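Local coordinates for nucleoporin nup120 (Schizosaccharomyces pombe, PDB 4GQ2), which forms part of the nuclear pore complex, whose nucleoporins can serve as structural components and as docking partners for transient nuclear transport factors, at residues A[5-10]-A[534-539]; A[601-606]-A[724-729]; A[639-644]-A[709-714]. All blocks are in the same frame, centred on the assembly; numbering follows the deposited sequence.

Contact 1 (A[5-10]-A[534-539]); sequences LKHAVV and INYANK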
ATOM      1  N   LEU A   5       8.758  13.402 -22.081  1.00 67.06           N
ATOM      2  CA  LEU A   5       7.749  13.836 -21.123  1.00 65.87           C
ATOM      3  C   LEU A   5       7.105  12.624 -20.455  1.00 62.04           C
ATOM      4  O   LEU A   5       6.777  11.645 -21.117  1.00 61.20           O
ATOM      5  CB  LEU A   5       6.665  14.664 -21.812  1.00 55.08           C
ATOM      6  CG  LEU A   5       7.063  15.919 -22.585  1.00 62.82           C
ATOM      7  CD1 LEU A   5       5.835  16.447 -23.311  1.00 58.87           C
ATOM      8  CD2 LEU A   5       7.672  16.985 -21.681  1.00 59.10           C
ATOM      9  N   LYS A   6       6.938  12.698 -19.141  1.00 54.56           N
ATOM     10  CA  LYS A   6       6.222  11.669 -18.403  1.00 64.94           C
ATOM     11  C   LYS A   6       5.021  12.277 -17.721  1.00 60.68           C
ATOM     12  O   LYS A   6       4.913  13.501 -17.600  1.00 77.28           O
ATOM     13  CB  LYS A   6       7.136  10.993 -17.381  1.00 61.65           C
ATOM     14  CG  LYS A   6       7.904   9.827 -17.965  1.00 62.09           C
ATOM     15  CD  LYS A   6       9.261   9.682 -17.309  1.00 79.70           C
ATOM     16  CE  LYS A   6      10.181   8.799 -18.135  1.00 77.07           C
ATOM     17  NZ  LYS A   6       9.634   7.425 -18.299  1.00 79.04           N
ATOM     18  N   HIS A   7       4.108  11.427 -17.281  1.00 58.14           N
ATOM     19  CA  HIS A   7       2.956  11.920 -16.551  1.00 55.57           C
ATOM     20  C   HIS A   7       2.710  11.187 -15.268  1.00 49.20           C
ATOM     21  O   HIS A   7       3.159  10.055 -15.084  1.00 47.81           O
ATOM     22  CB  HIS A   7       1.717  11.985 -17.453  1.00 56.48           C
ATOM     23  CG  HIS A   7       1.225  10.643 -17.951  1.00 61.23           C
ATOM     24  ND1 HIS A   7       1.997   9.542 -17.978  1.00 67.96           N
ATOM     25  CD2 HIS A   7      -0.006  10.272 -18.489  1.00 68.75           C
ATOM     26  CE1 HIS A   7       1.289   8.511 -18.478  1.00 70.69           C
ATOM     27  NE2 HIS A   7       0.065   8.960 -18.792  1.00 70.15           N
ATOM     28  N   ALA A   8       2.037  11.867 -14.350  1.00 53.11           N
ATOM     29  CA  ALA A   8       1.543  11.254 -13.132  1.00 54.65           C
ATOM     30  C   ALA A   8       0.045  11.055 -13.302  1.00 49.07           C
ATOM     31  O   ALA A   8      -0.678  12.009 -13.562  1.00 47.74           O
ATOM     32  CB  ALA A   8       1.831  12.148 -11.940  1.00 60.22           C
ATOM     33  N   VAL A   9      -0.405   9.814 -13.156  1.00 44.52           N
ATOM     34  CA  VAL A   9      -1.792   9.441 -13.398  1.00 42.56           C
ATOM     35  C   VAL A   9      -2.532   9.218 -12.079  1.00 43.14           C
ATOM     36  O   VAL A   9      -2.039   8.516 -11.199  1.00 37.44           O
ATOM     37  CB  VAL A   9      -1.873   8.148 -14.256  1.00 44.64           C
ATOM     38  CG1 VAL A   9      -3.317   7.719 -14.462  1.00 48.22           C
ATOM     39  CG2 VAL A   9      -1.201   8.346 -15.610  1.00 44.54           C
ATOM     40  N   VAL A  10      -3.713   9.813 -11.946  1.00 39.64           N
ATOM     41  CA  VAL A  10      -4.585   9.537 -10.804  1.00 38.78           C
ATOM     42  C   VAL A  10      -5.974   9.139 -11.309  1.00 43.37           C
ATOM     43  O   VAL A  10      -6.607   9.897 -12.044  1.00 39.12           O
ATOM     44  CB  VAL A  10      -4.684  10.733  -9.823  1.00 38.37           C
ATOM     45  CG1 VAL A  10      -5.504  10.364  -8.594  1.00 36.85           C
ATOM     46  CG2 VAL A  10      -3.306  11.184  -9.390  1.00 35.70           C
ATOM     47  N   ILE A 534      -4.040  16.809 -17.761  1.00 40.38           N
ATOM     48  CA  ILE A 534      -4.391  15.962 -18.893  1.00 41.70           C
ATOM     49  C   ILE A 534      -5.608  15.148 -18.492  1.00 40.87           C
ATOM     50  O   ILE A 534      -5.560  14.409 -17.507  1.00 43.17           O
ATOM     51  CB  ILE A 534      -3.250  14.989 -19.248  1.00 40.37           C
ATOM     52  CG1 ILE A 534      -1.974  15.755 -19.602  1.00 45.17           C
ATOM     53  CG2 ILE A 534      -3.663  14.085 -20.391  1.00 40.38           C
ATOM     54  CD1 ILE A 534      -0.710  14.943 -19.410  1.00 56.83           C
ATOM     55  N   ASN A 535      -6.686  15.269 -19.262  1.00 40.60           N
ATOM     56  CA  ASN A 535      -7.953  14.638 -18.901  1.00 36.55           C
ATOM     57  C   ASN A 535      -8.288  13.422 -19.737  1.00 36.95           C
ATOM     58  O   ASN A 535      -8.551  13.537 -20.940  1.00 45.92           O
ATOM     59  CB  ASN A 535      -9.088  15.663 -18.953  1.00 38.76           C
ATOM     60  CG  ASN A 535      -8.834  16.839 -18.043  1.00 42.34           C
ATOM     61  OD1 ASN A 535      -8.652  16.668 -16.838  1.00 40.51           O
ATOM     62  ND2 ASN A 535      -8.804  18.044 -18.614  1.00 42.56           N
ATOM     63  N   TYR A 536      -8.252  12.256 -19.094  1.00 35.79           N
ATOM     64  CA  TYR A 536      -8.629  10.995 -19.728  1.00 32.15           C
ATOM     65  C   TYR A 536     -10.049  10.672 -19.305  1.00 31.44           C
ATOM     66  O   TYR A 536     -10.599  11.347 -18.442  1.00 31.32           O
ATOM     67  CB  TYR A 536      -7.678   9.855 -19.329  1.00 34.17           C
ATOM     68  CG  TYR A 536      -6.234  10.067 -19.745  1.00 37.50           C
ATOM     69  CD1 TYR A 536      -5.810   9.745 -21.029  1.00 34.46           C
ATOM     70  CD2 TYR A 536      -5.296  10.587 -18.853  1.00 40.50           C
ATOM     71  CE1 TYR A 536      -4.499   9.940 -21.423  1.00 35.61           C
ATOM     72  CE2 TYR A 536      -3.975  10.776 -19.233  1.00 38.95           C
ATOM     73  CZ  TYR A 536      -3.587  10.456 -20.524  1.00 43.41           C
ATOM     74  OH  TYR A 536      -2.289  10.638 -20.926  1.00 49.06           O
ATOM     75  N   ALA A 537     -10.623   9.626 -19.894  1.00 37.50           N
ATOM     76  CA  ALA A 537     -12.027   9.281 -19.687  1.00 37.66           C
ATOM     77  C   ALA A 537     -12.351   8.765 -18.288  1.00 40.78           C
ATOM     78  O   ALA A 537     -13.528   8.713 -17.915  1.00 45.05           O
ATOM     79  CB  ALA A 537     -12.489   8.289 -20.747  1.00 38.13           C
ATOM     80  N   ASN A 538     -11.333   8.365 -17.524  1.00 35.22           N
ATOM     81  CA  ASN A 538     -11.538   8.055 -16.093  1.00 43.32           C
ATOM     82  C   ASN A 538     -10.314   8.299 -15.209  1.00 46.51           C
ATOM     83  O   ASN A 538     -10.179   7.712 -14.134  1.00 43.39           O
ATOM     84  CB  ASN A 538     -12.194   6.665 -15.857  1.00 31.74           C
ATOM     85  CG  ASN A 538     -11.213   5.496 -15.934  1.00 37.19           C
ATOM     86  OD1 ASN A 538     -11.532   4.386 -15.485  1.00 39.04           O
ATOM     87  ND2 ASN A 538     -10.033   5.724 -16.500  1.00 28.47           N
ATOM     88  N   LYS A 539      -9.437   9.183 -15.685  1.00 41.63           N
ATOM     89  CA  LYS A 539      -8.187   9.522 -15.010  1.00 41.80           C
ATOM     90  C   LYS A 539      -7.811  10.989 -15.278  1.00 41.58           C
ATOM     91  O   LYS A 539      -8.116  11.520 -16.349  1.00 39.00           O
ATOM     92  CB  LYS A 539      -7.062   8.595 -15.494  1.00 39.78           C
ATOM     93  CG  LYS A 539      -7.313   7.112 -15.243  1.00 40.87           C
ATOM     94  CD  LYS A 539      -6.186   6.245 -15.771  1.00 41.28           C
ATOM     95  CE  LYS A 539      -6.435   4.764 -15.518  1.00 41.32           C
ATOM     96  NZ  LYS A 539      -7.377   4.158 -16.503  1.00 35.01           N
TER
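Val9 and Lys539 make the tighter end of this contact. Methyl CG1 of Val9 lies against the lysine stem, 3.5 Å from Lys539 CD. Beside it the backbones come close, and the CA atoms of Val10 and Lys539 are 5.5 Å apart. Here Lys539 CA approaches Val10 O at 3.4 Å in a CA-H...O contact, bent to 127° at the hydrogen. The lysine amine leads away from this apolar stem to Asp514 and Asp518, with which it forms salt bridges. The His7 end is looser and partly exposed, though Ile534 and Tyr536 opposite it are buried. The two strands are not neighbours here, and His7 reaches across with its side chain. His7 CG sits between the backbone N and the carbonyl carbon (chi1 65°), which brings the imidazole toward Tyr536. CD2 of His7 is 3.4 Å from Tyr536 OH, an oblique approach. Val9 CG2, from the same strand, lies over one face of the imidazole, toward its rim. Ile534 CD1 meets His7 CB at 4.3 Å. Tyr536 N bonds to Lys539 O, closing a tight hairpin. Strand 539-544 runs between strands 3-11 and 532-536 and is antiparallel to both. The N-terminal strand thus joins strands from the C-terminal part of the propeller domain in one mixed sheet, and helix 672-703 packs on Ala8 and Val10.

Contact 2 (A[601-606]-A[724-729]); sequences RELVQD and SLLEDW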
ATOM      1  N   ARG A 601      16.597  -7.465   3.438  1.00 36.40           N
ATOM      2  CA  ARG A 601      15.788  -7.078   4.591  1.00 38.80           C
ATOM      3  C   ARG A 601      16.447  -7.598   5.862  1.00 44.49           C
ATOM      4  O   ARG A 601      16.641  -6.854   6.822  1.00 42.18           O
ATOM      5  CB  ARG A 601      14.396  -7.685   4.444  1.00 44.88           C
ATOM      6  CG  ARG A 601      13.258  -6.932   5.100  1.00 53.27           C
ATOM      7  CD  ARG A 601      11.945  -7.634   4.787  1.00 58.68           C
ATOM      8  NE  ARG A 601      11.696  -7.685   3.345  1.00 77.45           N
ATOM      9  CZ  ARG A 601      11.255  -8.755   2.684  1.00 63.42           C
ATOM     10  NH1 ARG A 601      11.020  -9.890   3.322  1.00 65.95           N
ATOM     11  NH2 ARG A 601      11.065  -8.694   1.373  1.00 52.50           N
ATOM     12  N   GLU A 602      16.815  -8.877   5.839  1.00 40.14           N
ATOM     13  CA  GLU A 602      17.452  -9.542   6.967  1.00 44.15           C
ATOM     14  C   GLU A 602      18.776  -8.845   7.283  1.00 46.02           C
ATOM     15  O   GLU A 602      19.092  -8.564   8.442  1.00 44.56           O
ATOM     16  CB  GLU A 602      17.680 -11.008   6.608  1.00 45.73           C
ATOM     17  CG  GLU A 602      17.664 -11.986   7.763  1.00 68.54           C
ATOM     18  CD  GLU A 602      17.622 -13.433   7.292  1.00 79.89           C
ATOM     19  OE1 GLU A 602      16.776 -14.205   7.802  1.00 85.68           O
ATOM     20  OE2 GLU A 602      18.423 -13.801   6.405  1.00 69.83           O
ATOM     21  N   LEU A 603      19.517  -8.522   6.234  1.00 50.30           N
ATOM     22  CA  LEU A 603      20.802  -7.846   6.356  1.00 47.45           C
ATOM     23  C   LEU A 603      20.692  -6.475   7.034  1.00 49.05           C
ATOM     24  O   LEU A 603      21.538  -6.125   7.855  1.00 47.92           O
ATOM     25  CB  LEU A 603      21.428  -7.693   4.971  1.00 43.53           C
ATOM     26  CG  LEU A 603      22.894  -8.064   4.783  1.00 57.16           C
ATOM     27  CD1 LEU A 603      23.062  -9.574   4.874  1.00 68.14           C
ATOM     28  CD2 LEU A 603      23.392  -7.556   3.438  1.00 40.22           C
ATOM     29  N   VAL A 604      19.655  -5.708   6.695  1.00 42.31           N
ATOM     30  CA  VAL A 604      19.531  -4.332   7.192  1.00 37.77           C
ATOM     31  C   VAL A 604      18.662  -4.210   8.439  1.00 45.00           C
ATOM     32  O   VAL A 604      18.558  -3.130   9.018  1.00 46.54           O
ATOM     33  CB  VAL A 604      19.028  -3.338   6.110  1.00 38.86           C
ATOM     34  CG1 VAL A 604      19.935  -3.354   4.884  1.00 35.01           C
ATOM     35  CG2 VAL A 604      17.578  -3.608   5.722  1.00 30.36           C
ATOM     36  N   GLN A 605      18.025  -5.307   8.841  1.00 47.42           N
ATOM     37  CA  GLN A 605      17.237  -5.313  10.074  1.00 45.07           C
ATOM     38  C   GLN A 605      17.991  -5.979  11.223  1.00 52.25           C
ATOM     39  O   GLN A 605      17.709  -5.715  12.393  1.00 62.36           O
ATOM     40  CB  GLN A 605      15.875  -5.972   9.861  1.00 39.77           C
ATOM     41  CG  GLN A 605      14.989  -5.264   8.842  1.00 40.99           C
ATOM     42  CD  GLN A 605      13.600  -5.872   8.749  1.00 44.39           C
ATOM     43  OE1 GLN A 605      13.236  -6.739   9.544  1.00 59.36           O
ATOM     44  NE2 GLN A 605      12.809  -5.403   7.792  1.00 44.96           N
ATOM     45  N   ASP A 606      18.942  -6.847  10.881  1.00 63.03           N
ATOM     46  CA  ASP A 606      19.820  -7.492  11.862  1.00 78.79           C
ATOM     47  C   ASP A 606      21.269  -7.364  11.376  1.00 96.41           C
ATOM     48  O   ASP A 606      21.950  -8.372  11.170  1.00112.63           O
ATOM     49  CB  ASP A 606      19.461  -8.980  12.034  1.00 72.58           C
ATOM     50  CG  ASP A 606      17.975  -9.273  11.799  1.00 85.86           C
ATOM     51  OD1 ASP A 606      17.125  -8.727  12.539  1.00 94.70           O
ATOM     52  OD2 ASP A 606      17.659 -10.067  10.880  1.00 62.70           O
ATOM     53  N   SER A 724      26.613   2.196   2.358  1.00 38.47           N
ATOM     54  CA  SER A 724      25.833   3.324   1.871  1.00 37.60           C
ATOM     55  C   SER A 724      24.657   2.864   0.991  1.00 34.78           C
ATOM     56  O   SER A 724      23.576   3.431   1.047  1.00 33.61           O
ATOM     57  CB  SER A 724      26.756   4.236   1.051  1.00 34.13           C
ATOM     58  OG  SER A 724      26.078   5.404   0.648  1.00 50.28           O
ATOM     59  N   LEU A 725      24.893   1.842   0.172  1.00 32.75           N
ATOM     60  CA  LEU A 725      23.859   1.297  -0.697  1.00 40.49           C
ATOM     61  C   LEU A 725      22.812   0.517   0.094  1.00 37.26           C
ATOM     62  O   LEU A 725      21.614   0.612  -0.193  1.00 32.78           O
ATOM     63  CB  LEU A 725      24.473   0.416  -1.782  1.00 39.26           C
ATOM     64  CG  LEU A 725      25.244   1.170  -2.868  1.00 35.22           C
ATOM     65  CD1 LEU A 725      26.040   0.167  -3.679  1.00 40.38           C
ATOM     66  CD2 LEU A 725      24.311   1.968  -3.765  1.00 32.22           C
ATOM     67  N   LEU A 726      23.270  -0.226   1.098  1.00 30.67           N
ATOM     68  CA  LEU A 726      22.385  -0.978   1.972  1.00 38.69           C
ATOM     69  C   LEU A 726      21.463  -0.035   2.725  1.00 41.61           C
ATOM     70  O   LEU A 726      20.297  -0.356   2.980  1.00 45.54           O
ATOM     71  CB  LEU A 726      23.184  -1.818   2.971  1.00 38.57           C
ATOM     72  CG  LEU A 726      23.683  -3.205   2.571  1.00 48.62           C
ATOM     73  CD1 LEU A 726      24.394  -3.841   3.758  1.00 49.76           C
ATOM     74  CD2 LEU A 726      22.543  -4.096   2.094  1.00 47.73           C
ATOM     75  N   GLU A 727      21.989   1.132   3.073  1.00 38.48           N
ATOM     76  CA  GLU A 727      21.205   2.110   3.799  1.00 41.58           C
ATOM     77  C   GLU A 727      20.156   2.738   2.888  1.00 45.21           C
ATOM     78  O   GLU A 727      19.014   2.935   3.297  1.00 42.26           O
ATOM     79  CB  GLU A 727      22.100   3.172   4.418  1.00 40.03           C
ATOM     80  CG  GLU A 727      21.373   4.024   5.444  1.00 66.85           C
ATOM     81  CD  GLU A 727      20.568   3.201   6.442  1.00 71.42           C
ATOM     82  OE1 GLU A 727      21.187   2.427   7.213  1.00 70.94           O
ATOM     83  OE2 GLU A 727      19.318   3.335   6.457  1.00 50.13           O
ATOM     84  N   ASP A 728      20.556   3.045   1.655  1.00 38.39           N
ATOM     85  CA  ASP A 728      19.634   3.498   0.630  1.00 34.82           C
ATOM     86  C   ASP A 728      18.533   2.446   0.407  1.00 39.69           C
ATOM     87  O   ASP A 728      17.335   2.757   0.461  1.00 34.79           O
ATOM     88  CB  ASP A 728      20.400   3.743  -0.674  1.00 35.37           C
ATOM     89  CG  ASP A 728      21.206   5.035  -0.653  1.00 40.23           C
ATOM     90  OD1 ASP A 728      21.065   5.830   0.298  1.00 39.26           O
ATOM     91  OD2 ASP A 728      21.977   5.259  -1.608  1.00 49.05           O
ATOM     92  N   TRP A 729      18.952   1.201   0.172  1.00 34.95           N
ATOM     93  CA  TRP A 729      18.025   0.098  -0.042  1.00 31.77           C
ATOM     94  C   TRP A 729      17.006   0.052   1.045  1.00 31.47           C
ATOM     95  O   TRP A 729      15.813  -0.068   0.769  1.00 34.22           O
ATOM     96  CB  TRP A 729      18.748  -1.242  -0.135  1.00 33.35           C
ATOM     97  CG  TRP A 729      17.815  -2.330  -0.586  1.00 31.60           C
ATOM     98  CD1 TRP A 729      17.521  -2.708  -1.895  1.00 28.00           C
ATOM     99  CD2 TRP A 729      16.976  -3.193   0.264  1.00 30.63           C
ATOM    100  NE1 TRP A 729      16.589  -3.726  -1.916  1.00 30.67           N
ATOM    101  CE2 TRP A 729      16.216  -4.062  -0.656  1.00 29.87           C
ATOM    102  CE3 TRP A 729      16.773  -3.321   1.641  1.00 29.46           C
ATOM    103  CZ2 TRP A 729      15.304  -5.014  -0.193  1.00 26.18           C
ATOM    104  CZ3 TRP A 729      15.858  -4.288   2.096  1.00 32.83           C
ATOM    105  CH2 TRP A 729      15.142  -5.111   1.197  1.00 30.86           C
TER
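The indole of Trp729 meets Val604 at its edge and the backbone of Arg601 obliquely. Val604 CG2 lies near the ring plane, 4.1 Å from Trp729 CZ3. Arg601 N is 3.5 Å from Trp729 CZ3. The arginine side chain adds Arg601 CB, 4.2 Å from Trp729 CH2. On the pyrrole side of the ring, NE1 of Trp729 donates a hydrogen bond to Glu694 of helix 672-703, which probably helps to fix the rotation of the ring. CG of Trp729 is anti to the backbone N (chi1 -170°), which carries the indole toward helix 601-605, and its benzo side makes the contact.

The rest of the contact is aliphatic. Leu726 CD2 meets two side chains of the facing helix. It is 3.8 Å from Leu603 CD2 and 3.9 Å from Val604 CG1. Leu603 and Leu726 cross at about a right angle. Val604 divides its branches: CG1 goes to Leu726, while CG2 goes to the tryptophan. Val604 CG1 is also 3.6 Å from Leu726 O. The valine therefore fills the angle between Leu726 and Trp729, about one helical turn apart.

The axes of helices 601-605 and 724-729 approach to 10.1 Å and cross at -105°. This is steep helix-helix packing through apolar side chains, in the helical domain of Nup120. It brings together two helices separated by a mostly helical run of chain. The contact lies at the C-terminal end of helix 590-605, since Asp606 already leaves helical geometry. Arg597 and Leu600 of that helix also touch Trp729, and Leu600 reaches Leu726 as well. Ile693 of helix 672-703 and Trp835 from a loop are further neighbours of the indole.

Contact 3 (A[639-644]-A[709-714]); sequences TLVSLE and YELQSK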
ATOM      1  N   THR A 639      35.637  -6.498 -18.351  1.00 48.83           N
ATOM      2  CA  THR A 639      35.275  -5.120 -18.712  1.00 44.30           C
ATOM      3  C   THR A 639      35.451  -4.161 -17.544  1.00 41.04           C
ATOM      4  O   THR A 639      35.682  -2.974 -17.760  1.00 53.70           O
ATOM      5  CB  THR A 639      33.877  -4.954 -19.391  1.00 41.90           C
ATOM      6  OG1 THR A 639      33.009  -4.147 -18.588  1.00 44.93           O
ATOM      7  CG2 THR A 639      33.231  -6.281 -19.712  1.00 36.93           C
ATOM      8  N   LEU A 640      35.364  -4.669 -16.314  1.00 47.95           N
ATOM      9  CA  LEU A 640      35.610  -3.828 -15.135  1.00 45.33           C
ATOM     10  C   LEU A 640      37.092  -3.509 -14.936  1.00 54.53           C
ATOM     11  O   LEU A 640      37.449  -2.383 -14.569  1.00 57.02           O
ATOM     12  CB  LEU A 640      35.021  -4.446 -13.871  1.00 52.38           C
ATOM     13  CG  LEU A 640      33.509  -4.293 -13.672  1.00 52.10           C
ATOM     14  CD1 LEU A 640      33.048  -5.214 -12.549  1.00 40.96           C
ATOM     15  CD2 LEU A 640      33.101  -2.840 -13.418  1.00 41.23           C
ATOM     16  N   VAL A 641      37.944  -4.497 -15.192  1.00 53.51           N
ATOM     17  CA  VAL A 641      39.400  -4.322 -15.114  1.00 57.57           C
ATOM     18  C   VAL A 641      39.920  -3.317 -16.151  1.00 60.51           C
ATOM     19  O   VAL A 641      40.906  -2.618 -15.909  1.00 67.50           O
ATOM     20  CB  VAL A 641      40.123  -5.681 -15.254  1.00 56.63           C
ATOM     21  CG1 VAL A 641      41.612  -5.505 -15.522  1.00 50.82           C
ATOM     22  CG2 VAL A 641      39.901  -6.520 -14.004  1.00 50.21           C
ATOM     23  N   SER A 642      39.240  -3.232 -17.291  1.00 56.74           N
ATOM     24  CA  SER A 642      39.671  -2.365 -18.383  1.00 52.34           C
ATOM     25  C   SER A 642      39.435  -0.888 -18.088  1.00 53.11           C
ATOM     26  O   SER A 642      39.889  -0.023 -18.832  1.00 49.44           O
ATOM     27  CB  SER A 642      38.939  -2.735 -19.669  1.00 60.39           C
ATOM     28  OG  SER A 642      37.761  -1.958 -19.811  1.00 67.77           O
ATOM     29  N   LEU A 643      38.707  -0.599 -17.017  1.00 56.88           N
ATOM     30  CA  LEU A 643      38.340   0.776 -16.709  1.00 55.70           C
ATOM     31  C   LEU A 643      39.366   1.427 -15.785  1.00 62.55           C
ATOM     32  O   LEU A 643      39.857   0.801 -14.846  1.00 61.07           O
ATOM     33  CB  LEU A 643      36.927   0.844 -16.114  1.00 50.49           C
ATOM     34  CG  LEU A 643      35.787   0.315 -17.007  1.00 54.47           C
ATOM     35  CD1 LEU A 643      34.545  -0.017 -16.196  1.00 51.86           C
ATOM     36  CD2 LEU A 643      35.440   1.277 -18.134  1.00 50.60           C
ATOM     37  N   GLU A 644      39.708   2.678 -16.079  1.00 58.52           N
ATOM     38  CA  GLU A 644      40.580   3.459 -15.210  1.00 69.08           C
ATOM     39  C   GLU A 644      39.779   3.976 -14.014  1.00 73.72           C
ATOM     40  O   GLU A 644      38.957   4.887 -14.146  1.00 75.43           O
ATOM     41  CB  GLU A 644      41.260   4.608 -15.976  1.00 79.02           C
ATOM     42  CG  GLU A 644      40.498   5.129 -17.193  1.00 85.57           C
ATOM     43  CD  GLU A 644      40.944   4.481 -18.500  1.00 93.08           C
ATOM     44  OE1 GLU A 644      42.025   4.858 -19.010  1.00 78.38           O
ATOM     45  OE2 GLU A 644      40.213   3.605 -19.027  1.00 71.61           O
ATOM     46  N   TYR A 709      43.085 -10.604  -8.591  1.00 59.53           N
ATOM     47  CA  TYR A 709      43.753  -9.603  -7.773  1.00 49.76           C
ATOM     48  C   TYR A 709      43.540  -8.177  -8.274  1.00 47.90           C
ATOM     49  O   TYR A 709      43.249  -7.287  -7.477  1.00 50.45           O
ATOM     50  CB  TYR A 709      45.260  -9.906  -7.612  1.00 53.71           C
ATOM     51  CG  TYR A 709      45.924  -8.970  -6.625  1.00 47.73           C
ATOM     52  CD1 TYR A 709      45.976  -9.283  -5.266  1.00 45.52           C
ATOM     53  CD2 TYR A 709      46.453  -7.742  -7.042  1.00 45.80           C
ATOM     54  CE1 TYR A 709      46.556  -8.413  -4.355  1.00 49.93           C
ATOM     55  CE2 TYR A 709      47.030  -6.862  -6.137  1.00 43.40           C
ATOM     56  CZ  TYR A 709      47.084  -7.202  -4.797  1.00 50.24           C
ATOM     57  OH  TYR A 709      47.662  -6.333  -3.895  1.00 49.70           O
ATOM     58  N   GLU A 710      43.685  -7.957  -9.578  1.00 51.22           N
ATOM     59  CA  GLU A 710      43.610  -6.594 -10.114  1.00 58.77           C
ATOM     60  C   GLU A 710      42.200  -6.016 -10.042  1.00 59.81           C
ATOM     61  O   GLU A 710      42.031  -4.816  -9.799  1.00 60.81           O
ATOM     62  CB  GLU A 710      44.189  -6.498 -11.539  1.00 60.84           C
ATOM     63  CG  GLU A 710      43.731  -5.253 -12.305  1.00 85.51           C
ATOM     64  CD  GLU A 710      44.839  -4.531 -13.058  1.00 89.02           C
ATOM     65  OE1 GLU A 710      44.760  -4.465 -14.304  1.00 93.34           O
ATOM     66  OE2 GLU A 710      45.775  -4.013 -12.410  1.00 83.68           O
ATOM     67  N   LEU A 711      41.196  -6.866 -10.257  1.00 61.37           N
ATOM     68  CA  LEU A 711      39.802  -6.447 -10.136  1.00 59.41           C
ATOM     69  C   LEU A 711      39.542  -5.979  -8.722  1.00 55.30           C
ATOM     70  O   LEU A 711      39.094  -4.851  -8.505  1.00 54.39           O
ATOM     71  CB  LEU A 711      38.836  -7.588 -10.476  1.00 68.81           C
ATOM     72  CG  LEU A 711      37.348  -7.348 -10.170  1.00 56.79           C
ATOM     73  CD1 LEU A 711      36.813  -6.136 -10.911  1.00 48.76           C
ATOM     74  CD2 LEU A 711      36.529  -8.581 -10.507  1.00 57.61           C
ATOM     75  N   GLN A 712      39.840  -6.852  -7.765  1.00 55.32           N
ATOM     76  CA  GLN A 712      39.535  -6.566  -6.379  1.00 53.46           C
ATOM     77  C   GLN A 712      40.409  -5.453  -5.811  1.00 54.61           C
ATOM     78  O   GLN A 712      39.963  -4.692  -4.945  1.00 55.66           O
ATOM     79  CB  GLN A 712      39.584  -7.827  -5.530  1.00 50.89           C
ATOM     80  CG  GLN A 712      38.515  -7.796  -4.450  1.00 55.80           C
ATOM     81  CD  GLN A 712      38.039  -9.166  -4.033  1.00 53.43           C
ATOM     82  OE1 GLN A 712      38.052 -10.119  -4.818  1.00 45.08           O
ATOM     83  NE2 GLN A 712      37.608  -9.272  -2.783  1.00 71.72           N
ATOM     84  N   SER A 713      41.627  -5.338  -6.336  1.00 51.61           N
ATOM     85  CA  SER A 713      42.536  -4.241  -5.994  1.00 54.13           C
ATOM     86  C   SER A 713      41.929  -2.901  -6.388  1.00 50.53           C
ATOM     87  O   SER A 713      42.034  -1.914  -5.652  1.00 53.69           O
ATOM     88  CB  SER A 713      43.889  -4.430  -6.685  1.00 59.88           C
ATOM     89  OG  SER A 713      44.673  -3.259  -6.604  1.00 60.32           O
ATOM     90  N   LYS A 714      41.282  -2.885  -7.549  1.00 51.79           N
ATOM     91  CA  LYS A 714      40.572  -1.711  -8.040  1.00 52.21           C
ATOM     92  C   LYS A 714      39.342  -1.335  -7.190  1.00 50.52           C
ATOM     93  O   LYS A 714      38.821  -0.224  -7.311  1.00 46.53           O
ATOM     94  CB  LYS A 714      40.177  -1.920  -9.503  1.00 59.01           C
ATOM     95  CG  LYS A 714      41.241  -1.489 -10.493  1.00 53.50           C
ATOM     96  CD  LYS A 714      40.826  -1.793 -11.926  1.00 62.18           C
ATOM     97  CE  LYS A 714      41.259  -0.688 -12.881  1.00 60.69           C
ATOM     98  NZ  LYS A 714      42.735  -0.527 -12.994  1.00 76.94           N
TER
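Helix 630-641 and the short helix 709-713 come close where Val641 faces Leu711, with their CA atoms 5.4 Å apart. Val641 is the central side chain, and its two methyls go to two successive residues. Val641 CG1 is anti to the backbone N (chi1 166°) and lies 3.5 Å from Glu710 OE1. Val641 CG2 sits against Leu711 CB at 3.8 Å. The valine thus touches the carboxylate and stem of an exposed glutamate with one branch and a buried leucine with the other. Leu711 turns its end toward the first helix, and its CD1 rests 3.9 Å from Leu640 CB. The Lys714 chain runs past the carbonyls near the end of this helix, but its outer atoms are doubtfully placed. The chain turns there. Leu643 N bonds to Leu640 O, and Ser642 OG donates to Thr639 O at 3.1 Å from above the carbonyl plane. Leu643 then packs on helix 571-585, against Gln576 and Ile577. At the start of the short helix, Leu711 N is bonded by the side chain of Asp708. Ile703 touches both Leu640 and Leu711 and completes a small apolar cluster. This is helix-end packing in the helical domain of Nup120: a short helix, just after the long helix 672-703, covers the end of another helix.

How the contacts relate
Contact 1 comes first along the chain and is complete before contact 2 opens. Contact 3 is made by the chain that runs between the two segments of contact 2. Contact 1 belongs to the beta-propeller domain and the other two to the helical part. The centres of contacts 1 and 2 are about 35 Å apart, those of 1 and 3 about 46 Å, and those of 2 and 3 about 26 Å. None of them touch. Helix 672-703 links all three: its first turns pack on contact 1, Ile693 reaches contact 2, and Ile703 near its end reaches contact 3. One long helix thus connects the propeller to the helical domain.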